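Local coordinates for protein putative citrate lyase, alfa subunit (Streptococcus mutans, PDB 2HJ0) that belongs to the CitF family of citrate lyase alpha subunits, as a putative member built on two large, mainly parallel beta sheets flanked by helices, at residues E54-T59 against V164-A169; F276-G281 against A286-M291. One frame throughout, in Å; residues are numbered along the deposited sequence.

Contact 1: E54-T59 against V164-A169; sequences EAIEKT and VAFLGA
Helix-on-sheet packing in an alpha/beta domain brings segment 54-59, which lies on helix 52-58, against the inner strand 164-169 of a mostly parallel sheet, and the side chains of T59 and V164 meet tip to tip. The backbones approach each other most closely at this pair, where the CA atoms of T59 and V164 are 7.5 Å apart. T59 OG1 lies 3.5 Å from V164 CG2 and 3.7 Å from V164 CG1, so the hydroxyl oxygen faces the fork between the two methyls. That contact is van der Waals in kind; OG1 also makes a weak hydrogen bond to Q202 OE1. With CG1 of V164 anti to its own backbone N (chi1 -178°), this methyl also rests 3.4 Å above the plane of the F166 ring, toward its rim, and therefore links the threonine to the aromatic group. The ring of F166 leans toward the helix, and its CZ is 4.5 Å from I56 CG1, an oblique approach between apolar groups. No hydrogen bond joins the two segments. Around them, I56 continues onto E86 and I87 of helix 79-89, whose V83 touches F166, while strands 66-69 and 202-207 pair with 164-169 on its two edges. The alternate residue L167 packs onto helix 191-199, placing the strand between helical layers.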
loop_
_atom_site.group_PDB
_atom_site.type_symbol
_atom_site.label_atom_id
_atom_site.label_comp_id
_atom_site.label_asym_id
_atom_site.label_seq_id
_atom_site.Cartn_x
_atom_site.Cartn_y
_atom_site.Cartn_z
ATOM N N GLU A 54 -23.570 14.182 -7.441
ATOM C CA GLU A 54 -22.670 15.124 -6.771
ATOM C C GLU A 54 -21.218 14.656 -6.859
ATOM O O GLU A 54 -20.285 15.460 -6.873
ATOM C CB GLU A 54 -23.064 15.287 -5.303
ATOM C CG GLU A 54 -22.319 16.388 -4.570
ATOM C CD GLU A 54 -22.660 16.443 -3.083
ATOM O OE1 GLU A 54 -22.184 17.374 -2.398
ATOM O OE2 GLU A 54 -23.399 15.558 -2.588
ATOM N N ALA A 55 -21.024 13.349 -6.917
ATOM C CA ALA A 55 -19.684 12.826 -7.016
ATOM C C ALA A 55 -19.095 13.278 -8.340
ATOM O O ALA A 55 -17.984 13.797 -8.384
ATOM C CB ALA A 55 -19.705 11.301 -6.944
ATOM N N ILE A 56 -19.845 13.076 -9.423
ATOM C CA ILE A 56 -19.388 13.451 -10.765
ATOM C C ILE A 56 -19.140 14.948 -10.802
ATOM O O ILE A 56 -18.189 15.436 -11.416
ATOM C CB ILE A 56 -20.446 13.085 -11.833
ATOM C CG1 ILE A 56 -20.761 11.589 -11.745
ATOM C CG2 ILE A 56 -19.927 13.428 -13.218
ATOM C CD1 ILE A 56 -21.916 11.130 -12.594
ATOM N N GLU A 57 -20.005 15.663 -10.102
ATOM C CA GLU A 57 -19.940 17.103 -10.033
ATOM C C GLU A 57 -18.695 17.568 -9.288
ATOM O O GLU A 57 -17.781 18.154 -9.875
ATOM C CB GLU A 57 -21.191 17.622 -9.336
ATOM C CG GLU A 57 -21.397 19.110 -9.442
ATOM C CD GLU A 57 -22.399 19.607 -8.423
ATOM O OE1 GLU A 57 -22.013 19.790 -7.236
ATOM O OE2 GLU A 57 -23.577 19.788 -8.808
ATOM N N LYS A 58 -18.642 17.297 -7.994
ATOM C CA LYS A 58 -17.498 17.726 -7.208
ATOM C C LYS A 58 -16.174 17.143 -7.670
ATOM O O LYS A 58 -15.119 17.513 -7.159
ATOM C CB LYS A 58 -17.718 17.407 -5.725
ATOM C CG LYS A 58 -18.797 18.277 -5.078
ATOM C CD LYS A 58 -18.733 18.252 -3.552
ATOM C CE LYS A 58 -17.346 18.712 -3.039
ATOM N NZ LYS A 58 -17.188 18.666 -1.544
ATOM N N THR A 59 -16.221 16.249 -8.647
ATOM C CA THR A 59 -15.007 15.625 -9.124
ATOM C C THR A 59 -14.471 16.394 -10.328
ATOM O O THR A 59 -13.334 16.194 -10.758
ATOM C CB THR A 59 -15.289 14.165 -9.450
ATOM O OG1 THR A 59 -14.093 13.411 -9.294
ATOM C CG2 THR A 59 -15.804 14.015 -10.847
ATOM N N VAL A 164 -10.611 9.973 -13.004
ATOM C CA VAL A 164 -11.472 9.658 -11.887
ATOM C C VAL A 164 -11.760 8.176 -11.874
ATOM O O VAL A 164 -12.159 7.597 -12.886
ATOM C CB VAL A 164 -12.816 10.395 -11.975
ATOM C CG1 VAL A 164 -13.669 10.069 -10.757
ATOM C CG2 VAL A 164 -12.585 11.876 -12.075
ATOM N N ALA A 165 -11.557 7.559 -10.720
ATOM C CA ALA A 165 -11.832 6.140 -10.588
ATOM C C ALA A 165 -13.053 5.956 -9.709
ATOM O O ALA A 165 -13.071 6.387 -8.554
ATOM C CB ALA A 165 -10.647 5.428 -9.989
ATOM N N PHE A 166 -14.084 5.331 -10.267
ATOM C CA PHE A 166 -15.293 5.053 -9.515
ATOM C C PHE A 166 -15.196 3.603 -9.088
ATOM O O PHE A 166 -15.425 2.716 -9.902
ATOM C CB PHE A 166 -16.498 5.269 -10.404
ATOM C CG PHE A 166 -16.650 6.682 -10.853
ATOM C CD1 PHE A 166 -17.238 7.625 -10.026
ATOM C CD2 PHE A 166 -16.196 7.076 -12.105
ATOM C CE1 PHE A 166 -17.371 8.941 -10.449
ATOM C CE2 PHE A 166 -16.324 8.390 -12.532
ATOM C CZ PHE A 166 -16.910 9.322 -11.710
ATOM N N LEU A 167 -14.843 3.372 -7.823
ATOM C CA LEU A 167 -14.675 2.014 -7.301
ATOM C C LEU A 167 -15.776 1.531 -6.350
ATOM O O LEU A 167 -16.141 2.230 -5.410
ATOM C CB LEU A 167 -13.326 1.897 -6.578
ATOM C CG LEU A 167 -12.096 2.443 -7.302
ATOM C CD1 LEU A 167 -10.847 2.235 -6.444
ATOM C CD2 LEU A 167 -11.951 1.739 -8.652
ATOM N N GLY A 168 -16.294 0.327 -6.580
ATOM C CA GLY A 168 -17.314 -0.190 -5.688
ATOM C C GLY A 168 -16.663 -0.904 -4.514
ATOM O O GLY A 168 -15.704 -1.636 -4.712
ATOM N N ALA A 169 -17.150 -0.675 -3.297
ATOM C CA ALA A 169 -16.595 -1.336 -2.119
ATOM C C ALA A 169 -17.734 -1.781 -1.220
ATOM O O ALA A 169 -18.578 -0.972 -0.802
ATOM C CB ALA A 169 -15.686 -0.403 -1.366
#

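Contact 2: F276-G281 against A286-M291; sequences FQTGTG and AVTRFM
Strand 275-277 runs through a short glycine-containing loop straight into helix 282-297, and across this turn the backbones come closest at T278 and T288, whose CA atoms are 7.0 Å apart. The helix segment is kinked, with no bond from the N of T288 or R289 to the turn before; instead R289 N reaches A286 O, a three-residue step. T278 occupies the middle of the contact. Its CB lies 3.5 Å from T288 CG2, and its CG2 lies 3.4 Å from V287 CG1, the threonine crossing each partner at a slant. T278 also places OG1 against the T288 methyl, a packing contact with no hydrogen bond. In T288 the hydroxyl sits between the backbone N and the carbonyl carbon (chi1 70°), which turns CG2 to T278 and leaves OG1 to hydrogen-bond with Y247 OH and L285 O, away from the strand. One helical turn on from V287, M291, modelled as selenomethionine, adds two contacts. Its chain bends at the last torsion (chi3 -65°), carrying CE back to 3.6 Å from T278 CG2, while SE lies over one face of the F276 ring. The heavy atom SE is 4.5 Å from the ring centroid and 21° off the ring normal, a Met-aromatic contact. Beyond the pair, F276 also touches M313 and L316 of helix 311-318, and M291 touches I264 of helix 251-265. No hydrogen bond crosses between the segments; methyl groups, T278 OG1 and a polarisable selenium over an aromatic face make the link. Such chemistry is consistent with strand and helix being held mainly by shape and dispersion, with the hydroxyl of T288 satisfied by partners outside the two segments.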
loop_
_atom_site.group_PDB
_atom_site.type_symbol
_atom_site.label_atom_id
_atom_site.label_comp_id
_atom_site.label_asym_id
_atom_site.label_seq_id
_atom_site.Cartn_x
_atom_site.Cartn_y
_atom_site.Cartn_z
ATOM N N PHE A 276 1.595 -23.144 -7.623
ATOM C CA PHE A 276 0.764 -23.431 -8.774
ATOM C C PHE A 276 -0.501 -22.582 -8.831
ATOM O O PHE A 276 -0.928 -21.978 -7.839
ATOM C CB PHE A 276 0.352 -24.901 -8.772
ATOM C CG PHE A 276 -0.581 -25.256 -7.656
ATOM C CD1 PHE A 276 -0.100 -25.477 -6.373
ATOM C CD2 PHE A 276 -1.946 -25.296 -7.868
ATOM C CE1 PHE A 276 -0.972 -25.724 -5.323
ATOM C CE2 PHE A 276 -2.821 -25.543 -6.816
ATOM C CZ PHE A 276 -2.334 -25.756 -5.544
ATOM N N GLN A 277 -1.102 -22.564 -10.012
ATOM C CA GLN A 277 -2.341 -21.850 -10.233
ATOM C C GLN A 277 -3.195 -22.716 -11.156
ATOM O O GLN A 277 -2.720 -23.189 -12.185
ATOM C CB GLN A 277 -2.079 -20.485 -10.878
ATOM C CG GLN A 277 -3.347 -19.683 -11.109
ATOM C CD GLN A 277 -3.125 -18.441 -11.937
ATOM O OE1 GLN A 277 -2.549 -17.454 -11.481
ATOM N NE2 GLN A 277 -3.580 -18.488 -13.175
ATOM N N THR A 278 -4.442 -22.957 -10.758
ATOM C CA THR A 278 -5.364 -23.755 -11.562
ATOM C C THR A 278 -6.529 -22.904 -12.011
ATOM O O THR A 278 -6.696 -21.765 -11.574
ATOM C CB THR A 278 -5.935 -24.958 -10.790
ATOM O OG1 THR A 278 -6.462 -24.513 -9.537
ATOM C CG2 THR A 278 -4.855 -25.999 -10.555
ATOM N N GLY A 279 -7.347 -23.480 -12.881
ATOM C CA GLY A 279 -8.491 -22.767 -13.415
ATOM C C GLY A 279 -9.594 -22.450 -12.431
ATOM O O GLY A 279 -9.536 -22.794 -11.249
ATOM N N THR A 280 -10.618 -21.784 -12.939
ATOM C CA THR A 280 -11.756 -21.418 -12.122
ATOM C C THR A 280 -13.001 -22.191 -12.560
ATOM O O THR A 280 -14.116 -21.825 -12.208
ATOM C CB THR A 280 -12.032 -19.896 -12.212
ATOM O OG1 THR A 280 -12.236 -19.527 -13.581
ATOM C CG2 THR A 280 -10.863 -19.109 -11.661
ATOM N N GLY A 281 -12.806 -23.256 -13.328
ATOM C CA GLY A 281 -13.926 -24.055 -13.791
ATOM C C GLY A 281 -13.478 -25.045 -14.849
ATOM O O GLY A 281 -12.325 -25.015 -15.280
ATOM N N ALA A 286 -10.783 -28.820 -12.244
ATOM C CA ALA A 286 -10.803 -30.191 -11.763
ATOM C C ALA A 286 -9.418 -30.776 -11.542
ATOM O O ALA A 286 -9.229 -31.638 -10.688
ATOM C CB ALA A 286 -11.576 -31.062 -12.733
ATOM N N VAL A 287 -8.449 -30.317 -12.317
ATOM C CA VAL A 287 -7.099 -30.825 -12.187
ATOM C C VAL A 287 -6.655 -30.848 -10.724
ATOM O O VAL A 287 -5.875 -31.712 -10.335
ATOM C CB VAL A 287 -6.116 -29.976 -13.034
ATOM C CG1 VAL A 287 -6.015 -28.576 -12.458
ATOM C CG2 VAL A 287 -4.760 -30.635 -13.085
ATOM N N THR A 288 -7.161 -29.924 -9.908
ATOM C CA THR A 288 -6.769 -29.881 -8.498
ATOM C C THR A 288 -7.190 -31.133 -7.718
ATOM O O THR A 288 -6.530 -31.517 -6.754
ATOM C CB THR A 288 -7.338 -28.640 -7.755
ATOM O OG1 THR A 288 -8.753 -28.770 -7.613
ATOM C CG2 THR A 288 -7.036 -27.382 -8.496
ATOM N N ARG A 289 -8.286 -31.765 -8.124
ATOM C CA ARG A 289 -8.754 -32.972 -7.449
ATOM C C ARG A 289 -7.712 -34.070 -7.549
ATOM O O ARG A 289 -7.289 -34.629 -6.533
ATOM C CB ARG A 289 -10.065 -33.478 -8.065
ATOM C CG ARG A 289 -10.438 -34.886 -7.633
ATOM C CD ARG A 289 -11.529 -35.493 -8.500
ATOM N NE ARG A 289 -12.843 -34.909 -8.255
ATOM C CZ ARG A 289 -13.908 -35.148 -9.015
ATOM N NH1 ARG A 289 -13.796 -35.954 -10.062
ATOM N NH2 ARG A 289 -15.080 -34.587 -8.730
ATOM N N PHE A 290 -7.295 -34.377 -8.773
ATOM C CA PHE A 290 -6.302 -35.426 -8.997
ATOM C C PHE A 290 -4.961 -35.035 -8.411
ATOM O O PHE A 290 -4.225 -35.875 -7.897
ATOM C CB PHE A 290 -6.157 -35.714 -10.496
ATOM C CG PHE A 290 -7.447 -36.089 -11.153
ATOM C CD1 PHE A 290 -8.355 -35.109 -11.530
ATOM C CD2 PHE A 290 -7.792 -37.425 -11.326
ATOM C CE1 PHE A 290 -9.589 -35.453 -12.066
ATOM C CE2 PHE A 290 -9.023 -37.784 -11.860
ATOM C CZ PHE A 290 -9.925 -36.796 -12.229
HETATM N N MSE A 291 -4.659 -33.748 -8.480
HETATM C CA MSE A 291 -3.406 -33.236 -7.959
HETATM C C MSE A 291 -3.332 -33.486 -6.448
HETATM O O MSE A 291 -2.327 -34.003 -5.944
HETATM C CB MSE A 291 -3.305 -31.742 -8.258
HETATM C CG MSE A 291 -1.929 -31.283 -8.694
HETATM SE SE MSE A 291 -1.859 -29.365 -8.823
HETATM C CE MSE A 291 -3.111 -29.127 -10.285
#

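How the contacts relate
Both contacts are buried, and each sets a helix against a strand of a mainly parallel sheet, yet no element is common to them. Contact 1 belongs to the sheet that includes strand 164-169, contact 2 to the one that includes strand 275-277; their centres are 38 Å apart, on opposite sides of the chain's centre, with nearest atoms about 19 Å apart. Contact 1 joins segments 105 residues apart, whereas contact 2 links strand and helix consecutive within one beta-alpha-beta unit. Neither has a hydrogen bond across its segments. Apolar packing around phenylalanine serves in each, obliquely at contact 1 and over a ring face, by selenium, at contact 2.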